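Local atomic coordinates of endo-b-1,4-glucanase (Nasutitermes takasagoensis, PDB entry 1KS8), a protein that probably hydrolyses internal beta-1,4-glucosidic linkages in cellulose and related beta-glucans, as a termite endoglucanase of glycoside hydrolase family 9. Residues Gly120-His124 and Thr134-Pro138; Ala160-Ile164 and Trp221-Ala225; Val281-Ile285 and Tyr327-Ala331; Arg357-Ser363 and Asp381-Leu387. One frame throughout, in Å; residues are numbered along the deposited sequence.

Interaction 2 is the buried contact of the four and interaction 1 a surface one, with interactions 3 and 4 partly buried. Interactions 2 and 3 each join two helices of the helical barrel, by aliphatic carbons on aromatic faces, but on different helix pairs, their centres about 27 Å apart. Interactions 1 and 4 join loops and short helices: the first by a water-bridged salt bridge, the other by direct hydrogen bonds and a Leu387-His360 CH-pi contact. Their centres lie about 21 Å apart, and His124 O is probably hydrogen-bonded to Arg361 NH2. Predicted active-site residues lie close to interaction 4, whereas interaction 3 is remote from all annotated sites.

Interaction 1: residues Gly120-His124 and Thr134-Pro138; sequences GDADH and TMARP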
loop_
_atom_site.group_PDB
_atom_site.type_symbol
_atom_site.label_atom_id
_atom_site.label_comp_id
_atom_site.label_asym_id
_atom_site.label_seq_id
_atom_site.Cartn_x
_atom_site.Cartn_y
_atom_site.Cartn_z
ATOM N N GLY A 120 -9.016 8.141 -15.041
ATOM C CA GLY A 120 -9.557 8.815 -13.874
ATOM C C GLY A 120 -10.940 9.414 -14.050
ATOM O O GLY A 120 -11.846 9.137 -13.264
ATOM N N ASP A 121 -11.129 10.224 -15.085
ATOM C CA ASP A 121 -12.427 10.856 -15.280
ATOM C C ASP A 121 -13.574 9.916 -15.612
ATOM O O ASP A 121 -14.638 10.000 -15.001
ATOM C CB ASP A 121 -12.334 11.947 -16.347
ATOM C CG ASP A 121 -11.510 13.135 -15.890
ATOM O OD1 ASP A 121 -11.154 13.185 -14.691
ATOM O OD2 ASP A 121 -11.223 14.020 -16.727
ATOM N N ALA A 122 -13.371 9.024 -16.575
ATOM C CA ALA A 122 -14.426 8.097 -16.965
ATOM C C ALA A 122 -14.810 7.198 -15.798
ATOM O O ALA A 122 -15.986 6.904 -15.586
ATOM C CB ALA A 122 -13.973 7.253 -18.147
ATOM N N ASP A 123 -13.810 6.764 -15.039
ATOM C CA ASP A 123 -14.063 5.897 -13.899
ATOM C C ASP A 123 -14.802 6.631 -12.781
ATOM O O ASP A 123 -15.827 6.164 -12.285
ATOM C CB ASP A 123 -12.745 5.352 -13.347
ATOM C CG ASP A 123 -12.955 4.281 -12.301
ATOM O OD1 ASP A 123 -13.148 3.114 -12.686
ATOM O OD2 ASP A 123 -12.942 4.607 -11.098
ATOM N N HIS A 124 -14.286 7.791 -12.394
ATOM C CA HIS A 124 -14.879 8.552 -11.305
ATOM C C HIS A 124 -16.251 9.159 -11.583
ATOM O O HIS A 124 -16.971 9.514 -10.650
ATOM C CB HIS A 124 -13.885 9.620 -10.846
ATOM C CG HIS A 124 -12.604 9.047 -10.322
ATOM N ND1 HIS A 124 -11.524 9.826 -9.966
ATOM C CD2 HIS A 124 -12.233 7.763 -10.096
ATOM C CE1 HIS A 124 -10.543 9.047 -9.541
ATOM N NE2 HIS A 124 -10.948 7.792 -9.611
ATOM N N THR A 134 -19.688 0.095 -17.681
ATOM C CA THR A 134 -19.880 -0.079 -19.116
ATOM C C THR A 134 -18.998 0.880 -19.908
ATOM O O THR A 134 -18.990 0.845 -21.140
ATOM C CB THR A 134 -21.347 0.163 -19.531
ATOM O OG1 THR A 134 -21.701 1.527 -19.276
ATOM C CG2 THR A 134 -22.277 -0.755 -18.751
ATOM N N MET A 135 -18.253 1.733 -19.209
ATOM C CA MET A 135 -17.389 2.693 -19.884
ATOM C C MET A 135 -16.072 2.057 -20.303
ATOM O O MET A 135 -15.639 1.055 -19.731
ATOM C CB MET A 135 -17.103 3.901 -18.981
ATOM C CG MET A 135 -16.001 3.698 -17.942
ATOM S SD MET A 135 -16.379 2.493 -16.652
ATOM C CE MET A 135 -17.396 3.489 -15.557
ATOM N N ALA A 136 -15.439 2.645 -21.313
ATOM C CA ALA A 136 -14.164 2.141 -21.792
ATOM C C ALA A 136 -13.133 2.277 -20.682
ATOM O O ALA A 136 -13.153 3.243 -19.916
ATOM C CB ALA A 136 -13.715 2.923 -23.024
ATOM N N ARG A 137 -12.244 1.297 -20.593
ATOM C CA ARG A 137 -11.187 1.303 -19.592
ATOM C C ARG A 137 -9.838 1.224 -20.294
ATOM O O ARG A 137 -9.284 0.142 -20.503
ATOM C CB ARG A 137 -11.371 0.138 -18.612
ATOM C CG ARG A 137 -12.469 0.411 -17.587
ATOM C CD ARG A 137 -12.856 -0.821 -16.787
ATOM N NE ARG A 137 -11.781 -1.348 -15.948
ATOM C CZ ARG A 137 -11.347 -0.787 -14.821
ATOM N NH1 ARG A 137 -11.883 0.341 -14.373
ATOM N NH2 ARG A 137 -10.386 -1.378 -14.119
ATOM N N PRO A 138 -9.297 2.386 -20.684
ATOM C CA PRO A 138 -8.006 2.434 -21.369
ATOM C C PRO A 138 -6.891 1.926 -20.472
ATOM O O PRO A 138 -6.971 2.027 -19.245
ATOM C CB PRO A 138 -7.832 3.920 -21.691
ATOM C CG PRO A 138 -9.234 4.447 -21.727
ATOM C CD PRO A 138 -9.890 3.731 -20.582
HETATM O O HOH W 1 -13.377 2.659 -15.265
#
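Asp123 and Arg137 meet in a long salt bridge, 3.5 Å from OD1 to NH1. The carboxylate oxygen comes to the edge of the guanidinium, near its plane, although the two flat groups are turned 55° against each other. A water closes the gap: it donates to Asp123 OD1 at 2.6 Å and accepts from Arg137 NH1 at 2.9 Å. Beside this polar pair, Met135 folds back on itself, and its CE reaches Ala122 O at 3.7 Å while CG lies 4.1 Å from Ala122 CB. With chi1 at 81°, CG sits between the backbone N and the carbonyl carbon, and further bends at chi2 and chi3 bring the methyl against the backbone of helix 120-124 at Ala122 O.

Farther out, each charge has a second partner. Asp123 OD2 accepts a hydrogen bond from Phe58 N; Arg137 forms a salt bridge through NE with Asp40 and donates from NH1 to Phe58 O. The contact therefore ties helix 120-124 and the loop leading into strand 139-142 to the chain around Phe58. It is a water-bridged salt bridge on the surface of the catalytic domain, with the Asp123 side chain about 10 Å from that of Glu412, a predicted active-site residue. Sharing of each charged group among several partners implies that neither depends on the direct pair, which is long, while the water bridges both at hydrogen-bonding distance.

Interaction 2: residues Ala160-Ile164 and Trp221-Ala225; sequences AAASI and WLYRA
Trp221 presents one face of its indole to Ala161, whose CB stands 3.9 Å from the centroid of the six-membered ring and 22° off the ring normal, a CH-pi contact displaced toward the rim. Ile164 approaches the same ring differently: its CD1 lies at the edge, 4.2 Å from CZ3. The Ile164 side chain crosses the extended chain of Arg224 at about a right angle, its CD1 touching CG at 3.6 Å. In Arg224, CG is turned opposite the backbone N (chi1 -175°), which lays the aliphatic part of the chain across the end of Ile164, while NH2 reaches a salt bridge with Asp78.

Helices 149-165 and 212-226 belong to the (alpha/alpha)6 barrel of family 9. Their local axes run in nearly the same direction, 23° apart, and approach to 8.6 Å, a closeness that the alanines at the interface permit. Ala160 CB faces both Trp221 CB and Ala225 CB, and helix 62-78 packs against the same group through Ala73 on Ala161 and Ile77 on Ile164.

Toward the end of the contact the chemistry becomes polar. Ser163 OG donates to Ala160 O at 2.6 Å, tilted out of the carbonyl plane, and meets Ala225 CB at 3.5 Å; a water, 2.9 Å from each acceptor, donates both to this hydroxyl and to Ala225 O.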
loop_
_atom_site.group_PDB
_atom_site.type_symbol
_atom_site.label_atom_id
_atom_site.label_comp_id
_atom_site.label_asym_id
_atom_site.label_seq_id
_atom_site.Cartn_x
_atom_site.Cartn_y
_atom_site.Cartn_z
ATOM N N ALA A 160 10.476 -8.330 -5.961
ATOM C CA ALA A 160 11.625 -8.876 -5.249
ATOM C C ALA A 160 11.222 -9.253 -3.828
ATOM O O ALA A 160 11.581 -10.321 -3.333
ATOM C CB ALA A 160 12.764 -7.859 -5.225
ATOM N N ALA A 161 10.464 -8.381 -3.171
ATOM C CA ALA A 161 10.014 -8.662 -1.813
ATOM C C ALA A 161 9.131 -9.907 -1.831
ATOM O O ALA A 161 9.259 -10.787 -0.977
ATOM C CB ALA A 161 9.244 -7.470 -1.255
ATOM N N ALA A 162 8.237 -9.984 -2.813
ATOM C CA ALA A 162 7.353 -11.136 -2.924
ATOM C C ALA A 162 8.140 -12.421 -3.178
ATOM O O ALA A 162 7.762 -13.486 -2.693
ATOM C CB ALA A 162 6.336 -10.913 -4.041
ATOM N N SER A 163 9.235 -12.333 -3.930
ATOM C CA SER A 163 10.024 -13.531 -4.212
ATOM C C SER A 163 10.565 -14.122 -2.913
ATOM O O SER A 163 10.728 -15.336 -2.795
ATOM C CB SER A 163 11.176 -13.220 -5.182
ATOM O OG SER A 163 12.235 -12.520 -4.552
ATOM N N ILE A 164 10.835 -13.262 -1.936
ATOM C CA ILE A 164 11.329 -13.715 -0.639
ATOM C C ILE A 164 10.186 -14.398 0.110
ATOM O O ILE A 164 10.355 -15.465 0.698
ATOM C CB ILE A 164 11.863 -12.529 0.198
ATOM C CG1 ILE A 164 13.075 -11.909 -0.502
ATOM C CG2 ILE A 164 12.239 -12.997 1.601
ATOM C CD1 ILE A 164 13.551 -10.611 0.123
ATOM N N TRP A 221 16.029 -3.954 -2.356
ATOM C CA TRP A 221 15.183 -5.139 -2.294
ATOM C C TRP A 221 15.735 -6.273 -3.150
ATOM O O TRP A 221 15.672 -7.439 -2.760
ATOM C CB TRP A 221 13.748 -4.802 -2.711
ATOM C CG TRP A 221 12.933 -4.290 -1.562
ATOM C CD1 TRP A 221 12.538 -3.002 -1.336
ATOM C CD2 TRP A 221 12.466 -5.056 -0.447
ATOM N NE1 TRP A 221 11.851 -2.918 -0.144
ATOM C CE2 TRP A 221 11.795 -4.166 0.421
ATOM C CE3 TRP A 221 12.553 -6.411 -0.096
ATOM C CZ2 TRP A 221 11.212 -4.588 1.621
ATOM C CZ3 TRP A 221 11.973 -6.830 1.097
ATOM C CH2 TRP A 221 11.312 -5.919 1.941
ATOM N N LEU A 222 16.282 -5.934 -4.313
ATOM C CA LEU A 222 16.858 -6.956 -5.178
ATOM C C LEU A 222 18.066 -7.593 -4.506
ATOM O O LEU A 222 18.289 -8.793 -4.634
ATOM C CB LEU A 222 17.244 -6.358 -6.531
ATOM C CG LEU A 222 16.078 -6.347 -7.523
ATOM C CD1 LEU A 222 16.417 -5.484 -8.718
ATOM C CD2 LEU A 222 15.764 -7.779 -7.946
ATOM N N TYR A 223 18.844 -6.796 -3.781
ATOM C CA TYR A 223 19.997 -7.347 -3.083
ATOM C C TYR A 223 19.505 -8.335 -2.029
ATOM O O TYR A 223 20.033 -9.437 -1.896
ATOM C CB TYR A 223 20.807 -6.245 -2.399
ATOM C CG TYR A 223 21.891 -6.788 -1.495
ATOM C CD1 TYR A 223 22.909 -7.597 -2.002
ATOM C CD2 TYR A 223 21.884 -6.518 -0.126
ATOM C CE1 TYR A 223 23.894 -8.123 -1.168
ATOM C CE2 TYR A 223 22.865 -7.039 0.716
ATOM C CZ TYR A 223 23.865 -7.841 0.188
ATOM O OH TYR A 223 24.833 -8.363 1.017
ATOM N N ARG A 224 18.484 -7.935 -1.281
ATOM C CA ARG A 224 17.935 -8.790 -0.242
ATOM C C ARG A 224 17.402 -10.106 -0.803
ATOM O O ARG A 224 17.534 -11.155 -0.175
ATOM C CB ARG A 224 16.812 -8.058 0.502
ATOM C CG ARG A 224 16.266 -8.825 1.693
ATOM C CD ARG A 224 15.205 -8.033 2.435
ATOM N NE ARG A 224 14.902 -8.649 3.721
ATOM C CZ ARG A 224 14.212 -8.058 4.689
ATOM N NH1 ARG A 224 13.745 -6.828 4.515
ATOM N NH2 ARG A 224 14.014 -8.687 5.839
ATOM N N ALA A 225 16.810 -10.042 -1.992
ATOM C CA ALA A 225 16.226 -11.217 -2.635
ATOM C C ALA A 225 17.200 -12.107 -3.401
ATOM O O ALA A 225 16.884 -13.261 -3.699
ATOM C CB ALA A 225 15.104 -10.778 -3.569
HETATM O O HOH W 2 14.169 -14.357 -3.512
#

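Interaction 3: residues Val281-Ile285 and Tyr327-Ala331; sequences VNYLI and YRQFA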
loop_
_atom_site.group_PDB
_atom_site.type_symbol
_atom_site.label_atom_id
_atom_site.label_comp_id
_atom_site.label_asym_id
_atom_site.label_seq_id
_atom_site.Cartn_x
_atom_site.Cartn_y
_atom_site.Cartn_z
ATOM N N VAL A 281 12.863 9.197 13.702
ATOM C CA VAL A 281 11.913 8.695 14.685
ATOM C C VAL A 281 11.862 9.583 15.921
ATOM O O VAL A 281 10.778 9.911 16.406
ATOM C CB VAL A 281 12.251 7.246 15.103
ATOM C CG1 VAL A 281 11.317 6.799 16.220
ATOM C CG2 VAL A 281 12.106 6.314 13.902
ATOM N N ASN A 282 13.025 9.980 16.429
ATOM C CA ASN A 282 13.074 10.837 17.609
ATOM C C ASN A 282 12.332 12.135 17.330
ATOM O O ASN A 282 11.624 12.653 18.193
ATOM C CB ASN A 282 14.526 11.132 17.999
ATOM C CG ASN A 282 15.232 9.919 18.584
ATOM O OD1 ASN A 282 16.453 9.926 18.764
ATOM N ND2 ASN A 282 14.470 8.875 18.889
ATOM N N TYR A 283 12.494 12.657 16.118
ATOM C CA TYR A 283 11.818 13.885 15.724
ATOM C C TYR A 283 10.303 13.707 15.769
ATOM O O TYR A 283 9.583 14.562 16.282
ATOM C CB TYR A 283 12.223 14.300 14.310
ATOM C CG TYR A 283 11.348 15.404 13.771
ATOM C CD1 TYR A 283 11.436 16.698 14.281
ATOM C CD2 TYR A 283 10.372 15.138 12.811
ATOM C CE1 TYR A 283 10.570 17.698 13.857
ATOM C CE2 TYR A 283 9.500 16.132 12.378
ATOM C CZ TYR A 283 9.603 17.407 12.907
ATOM O OH TYR A 283 8.725 18.386 12.507
ATOM N N LEU A 284 9.818 12.600 15.216
ATOM C CA LEU A 284 8.385 12.337 15.211
ATOM C C LEU A 284 7.830 12.263 16.627
ATOM O O LEU A 284 6.815 12.881 16.939
ATOM C CB LEU A 284 8.080 11.023 14.486
ATOM C CG LEU A 284 8.312 10.965 12.975
ATOM C CD1 LEU A 284 7.981 9.564 12.479
ATOM C CD2 LEU A 284 7.445 12.006 12.266
ATOM N N ILE A 285 8.503 11.501 17.481
ATOM C CA ILE A 285 8.067 11.330 18.861
ATOM C C ILE A 285 8.123 12.613 19.682
ATOM O O ILE A 285 7.168 12.960 20.381
ATOM C CB ILE A 285 8.922 10.254 19.574
ATOM C CG1 ILE A 285 8.704 8.899 18.898
ATOM C CG2 ILE A 285 8.569 10.192 21.057
ATOM C CD1 ILE A 285 9.505 7.763 19.497
ATOM N N TYR A 327 10.194 2.909 21.107
ATOM C CA TYR A 327 9.733 2.988 19.724
ATOM C C TYR A 327 8.500 2.112 19.509
ATOM O O TYR A 327 7.537 2.526 18.861
ATOM C CB TYR A 327 10.851 2.561 18.769
ATOM C CG TYR A 327 11.906 3.620 18.515
ATOM C CD1 TYR A 327 11.978 4.780 19.293
ATOM C CD2 TYR A 327 12.840 3.456 17.494
ATOM C CE1 TYR A 327 12.956 5.748 19.056
ATOM C CE2 TYR A 327 13.819 4.413 17.250
ATOM C CZ TYR A 327 13.872 5.553 18.031
ATOM O OH TYR A 327 14.845 6.495 17.779
ATOM N N ARG A 328 8.534 0.901 20.053
ATOM C CA ARG A 328 7.409 -0.017 19.925
ATOM C C ARG A 328 6.188 0.529 20.653
ATOM O O ARG A 328 5.063 0.435 20.159
ATOM C CB ARG A 328 7.788 -1.389 20.486
ATOM C CG ARG A 328 8.730 -2.158 19.578
ATOM C CD ARG A 328 9.357 -3.354 20.274
ATOM N NE ARG A 328 10.150 -4.140 19.334
ATOM C CZ ARG A 328 11.047 -5.058 19.681
ATOM N NH1 ARG A 328 11.284 -5.319 20.959
ATOM N NH2 ARG A 328 11.705 -5.723 18.737
ATOM N N GLN A 329 6.411 1.105 21.829
ATOM C CA GLN A 329 5.321 1.674 22.611
ATOM C C GLN A 329 4.679 2.835 21.857
ATOM O O GLN A 329 3.453 2.922 21.766
ATOM C CB GLN A 329 5.838 2.168 23.963
ATOM C CG GLN A 329 4.775 2.818 24.844
ATOM C CD GLN A 329 3.816 1.813 25.462
ATOM O OE1 GLN A 329 2.849 2.192 26.123
ATOM N NE2 GLN A 329 4.083 0.529 25.258
ATOM N N PHE A 330 5.501 3.727 21.309
ATOM C CA PHE A 330 4.949 4.865 20.590
ATOM C C PHE A 330 4.184 4.402 19.359
ATOM O O PHE A 330 3.105 4.915 19.062
ATOM C CB PHE A 330 6.040 5.849 20.163
ATOM C CG PHE A 330 5.494 7.186 19.749
ATOM C CD1 PHE A 330 5.367 8.218 20.674
ATOM C CD2 PHE A 330 5.024 7.385 18.455
ATOM C CE1 PHE A 330 4.774 9.429 20.314
ATOM C CE2 PHE A 330 4.430 8.589 18.087
ATOM C CZ PHE A 330 4.304 9.614 19.021
ATOM N N ALA A 331 4.746 3.442 18.634
ATOM C CA ALA A 331 4.080 2.916 17.449
ATOM C C ALA A 331 2.702 2.396 17.847
ATOM O O ALA A 331 1.716 2.626 17.149
ATOM C CB ALA A 331 4.903 1.796 16.841
#
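Val281 drives CG1 squarely over the centre of the Tyr327 ring, 3.4 Å from the centroid and only 14° off the normal. This buried pair is the tight part of the contact, and the valine reaches it because CG1 lies opposite the backbone N (chi1 175°). Ile285 packs beside it: its CG1 rests on one face of Phe330, 3.9 Å from the ring centroid, and its CD1 approaches Tyr327 CD1 at 3.9 Å. The isoleucine and phenylalanine side chains run past each other in opposite directions.

Ile285 and Phe330 are partly exposed, and so is Asn282, whose amide meets the phenol edge. Tyr327 OH is 2.7 Å from Asn282 ND2, with the amide and ring planes steeply inclined. Replacing Tyr327 with an alanine would probably open a gap over Val281 CG1 and leave the Asn282 amide without this polar neighbour.

The local axes of the two helices stand 11.5 Å apart at closest approach and diverge by 47°, a spacing bridged by the large side chains. Helix 303-319, which lies between the two in sequence, packs against both helix 271-286 and helix 324-341, its Met314 touching Val281 and Phe330.

Interaction 4: residues Arg357-Ser363 and Asp381-Leu387; sequences RPHHRSS and DPNYHVL. With SO4 (sulfate ion), chain B.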
loop_
_atom_site.group_PDB
_atom_site.type_symbol
_atom_site.label_atom_id
_atom_site.label_comp_id
_atom_site.label_asym_id
_atom_site.label_seq_id
_atom_site.Cartn_x
_atom_site.Cartn_y
_atom_site.Cartn_z
ATOM N N ARG A 357 -19.793 5.320 6.593
ATOM C CA ARG A 357 -20.016 5.871 5.263
ATOM C C ARG A 357 -18.712 6.162 4.516
ATOM O O ARG A 357 -18.495 7.276 4.027
ATOM C CB ARG A 357 -20.856 7.149 5.368
ATOM C CG ARG A 357 -22.195 6.939 6.066
ATOM C CD ARG A 357 -22.948 8.249 6.234
ATOM N NE ARG A 357 -24.275 8.064 6.821
ATOM C CZ ARG A 357 -24.502 7.725 8.086
ATOM N NH1 ARG A 357 -23.490 7.528 8.921
ATOM N NH2 ARG A 357 -25.748 7.582 8.518
ATOM N N PRO A 358 -17.819 5.166 4.419
ATOM C CA PRO A 358 -16.570 5.434 3.700
ATOM C C PRO A 358 -16.854 5.833 2.253
ATOM O O PRO A 358 -17.836 5.385 1.657
ATOM C CB PRO A 358 -15.809 4.109 3.811
ATOM C CG PRO A 358 -16.902 3.087 3.925
ATOM C CD PRO A 358 -17.881 3.761 4.861
ATOM N N HIS A 359 -15.999 6.693 1.709
ATOM C CA HIS A 359 -16.113 7.168 0.328
ATOM C C HIS A 359 -15.687 5.976 -0.523
ATOM O O HIS A 359 -14.564 5.918 -1.030
ATOM C CB HIS A 359 -15.155 8.341 0.131
ATOM C CG HIS A 359 -15.311 9.038 -1.181
ATOM N ND1 HIS A 359 -16.331 9.928 -1.435
ATOM C CD2 HIS A 359 -14.574 8.974 -2.315
ATOM C CE1 HIS A 359 -16.217 10.382 -2.671
ATOM N NE2 HIS A 359 -15.160 9.819 -3.225
ATOM N N HIS A 360 -16.612 5.045 -0.708
ATOM C CA HIS A 360 -16.299 3.796 -1.383
ATOM C C HIS A 360 -17.523 3.261 -2.117
ATOM O O HIS A 360 -18.555 2.969 -1.508
ATOM C CB HIS A 360 -15.829 2.846 -0.281
ATOM C CG HIS A 360 -15.257 1.556 -0.765
ATOM N ND1 HIS A 360 -16.018 0.418 -0.917
ATOM C CD2 HIS A 360 -13.984 1.203 -1.060
ATOM C CE1 HIS A 360 -15.237 -0.584 -1.279
ATOM N NE2 HIS A 360 -13.997 -0.135 -1.373
ATOM N N ARG A 361 -17.391 3.120 -3.429
ATOM C CA ARG A 361 -18.489 2.667 -4.268
ATOM C C ARG A 361 -19.045 1.270 -4.029
ATOM O O ARG A 361 -20.230 1.119 -3.733
ATOM C CB ARG A 361 -18.094 2.804 -5.736
ATOM C CG ARG A 361 -17.940 4.247 -6.181
ATOM C CD ARG A 361 -17.288 4.336 -7.548
ATOM N NE ARG A 361 -17.183 5.714 -8.027
ATOM C CZ ARG A 361 -16.331 6.620 -7.555
ATOM N NH1 ARG A 361 -15.490 6.309 -6.578
ATOM N NH2 ARG A 361 -16.312 7.841 -8.077
ATOM N N SER A 362 -18.209 0.245 -4.146
ATOM C CA SER A 362 -18.724 -1.110 -4.002
ATOM C C SER A 362 -19.419 -1.404 -2.680
ATOM O O SER A 362 -20.447 -2.080 -2.666
ATOM C CB SER A 362 -17.626 -2.149 -4.277
ATOM O OG SER A 362 -16.618 -2.143 -3.289
ATOM N N SER A 363 -18.891 -0.896 -1.574
ATOM C CA SER A 363 -19.531 -1.154 -0.287
ATOM C C SER A 363 -20.826 -0.362 -0.096
ATOM O O SER A 363 -21.675 -0.741 0.703
ATOM C CB SER A 363 -18.567 -0.858 0.872
ATOM O OG SER A 363 -18.201 0.509 0.920
ATOM N N ASP A 381 -28.225 7.176 4.476
ATOM C CA ASP A 381 -27.992 5.922 5.181
ATOM C C ASP A 381 -26.537 5.475 5.120
ATOM O O ASP A 381 -25.783 5.888 4.239
ATOM C CB ASP A 381 -28.862 4.815 4.578
ATOM C CG ASP A 381 -30.335 5.169 4.564
ATOM O OD1 ASP A 381 -31.118 4.400 3.967
ATOM O OD2 ASP A 381 -30.709 6.207 5.146
ATOM N N PRO A 382 -26.119 4.627 6.073
ATOM C CA PRO A 382 -24.741 4.136 6.083
ATOM C C PRO A 382 -24.528 3.234 4.868
ATOM O O PRO A 382 -25.497 2.742 4.281
ATOM C CB PRO A 382 -24.660 3.364 7.399
ATOM C CG PRO A 382 -26.068 2.900 7.615
ATOM C CD PRO A 382 -26.869 4.119 7.236
ATOM N N ASN A 383 -23.274 3.033 4.474
ATOM C CA ASN A 383 -22.982 2.168 3.337
ATOM C C ASN A 383 -23.644 0.820 3.587
ATOM O O ASN A 383 -23.533 0.260 4.678
ATOM C CB ASN A 383 -21.469 1.990 3.174
ATOM C CG ASN A 383 -20.812 3.176 2.500
ATOM O OD1 ASN A 383 -21.251 4.314 2.653
ATOM N ND2 ASN A 383 -19.741 2.916 1.755
ATOM N N TYR A 384 -24.329 0.307 2.571
ATOM C CA TYR A 384 -25.038 -0.962 2.683
ATOM C C TYR A 384 -24.171 -2.083 3.247
ATOM O O TYR A 384 -24.598 -2.812 4.143
ATOM C CB TYR A 384 -25.606 -1.361 1.318
ATOM C CG TYR A 384 -26.514 -2.568 1.368
ATOM C CD1 TYR A 384 -25.988 -3.856 1.387
ATOM C CD2 TYR A 384 -27.900 -2.418 1.411
ATOM C CE1 TYR A 384 -26.816 -4.973 1.446
ATOM C CE2 TYR A 384 -28.742 -3.531 1.472
ATOM C CZ TYR A 384 -28.188 -4.804 1.486
ATOM O OH TYR A 384 -29.004 -5.915 1.533
ATOM N N HIS A 385 -22.959 -2.223 2.720
ATOM C CA HIS A 385 -22.033 -3.250 3.187
ATOM C C HIS A 385 -21.001 -2.634 4.119
ATOM O O HIS A 385 -20.496 -1.541 3.862
ATOM C CB HIS A 385 -21.270 -3.882 2.021
ATOM C CG HIS A 385 -22.141 -4.447 0.944
ATOM N ND1 HIS A 385 -22.931 -5.562 1.131
ATOM C CD2 HIS A 385 -22.325 -4.065 -0.341
ATOM C CE1 HIS A 385 -23.562 -5.842 0.004
ATOM N NE2 HIS A 385 -23.213 -4.949 -0.905
ATOM N N VAL A 386 -20.690 -3.336 5.201
ATOM C CA VAL A 386 -19.673 -2.865 6.126
ATOM C C VAL A 386 -18.330 -3.186 5.470
ATOM O O VAL A 386 -18.075 -4.330 5.088
ATOM C CB VAL A 386 -19.781 -3.585 7.489
ATOM C CG1 VAL A 386 -18.576 -3.252 8.358
ATOM C CG2 VAL A 386 -21.062 -3.160 8.188
ATOM N N LEU A 387 -17.482 -2.173 5.330
ATOM C CA LEU A 387 -16.178 -2.352 4.696
ATOM C C LEU A 387 -15.144 -2.726 5.749
ATOM O O LEU A 387 -14.212 -1.973 6.040
ATOM C CB LEU A 387 -15.776 -1.064 3.976
ATOM C CG LEU A 387 -14.537 -1.125 3.081
ATOM C CD1 LEU A 387 -14.723 -2.174 1.988
ATOM C CD2 LEU A 387 -14.312 0.249 2.462
HETATM S S SO4 B . -13.151 9.242 -6.220
HETATM O O1 SO4 B . -13.522 10.387 -5.145
HETATM O O2 SO4 B . -14.086 9.436 -7.308
HETATM O O3 SO4 B . -11.898 9.366 -6.587
HETATM O O4 SO4 B . -13.472 8.018 -5.531
#
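The imidazole of His360 carries Leu387 CD2 on one face, 3.6 Å from the ring centroid and 9° off the normal. At its edge, ND1 accepts from Ser363 N at 3.2 Å, the donor lying near the ring plane, and also shares a hydrogen bond with Ser363 OG, while NE2 is hydrogen-bonded to Gln19 OE1. CG lies opposite the backbone N (chi1 -171°), which sets the ring for both the cap and the leucine. The guanidinium of Arg357 has Pro382 over one face; Asp381 O approaches NE obliquely, but NE itself is hydrogen-bonded to Pro380 O.

The Asn383 amide links the two segments: ND2 donates to Ser363 OG at 3.0 Å, within the amide plane, and to Pro358 O at 3.1 Å, tilted 26° from that plane. OD1 accepts from Arg405 NE. A leucine in place of Asn383 would probably leave Pro358 O and Arg405 NE without these mates and loosen the hold on Ser363.

His360 is the N-cap of helix 361-364, and its ND1 supplies the capping bond. This turn lies in the active-site region: Arg357 NH1 forms a salt bridge with Asp403, predicted to be catalytic. His385 N donates to Ser363 O at 2.8 Å, pinning the facing loop to the helix.

A sulfate, probably from crystallisation, sits at the edges of His359 and Arg361: O1 accepts from His359 NE2 at 2.6 Å, O4 from Arg361 NH1 and O2 from Arg361 NH2, both at 2.8 Å.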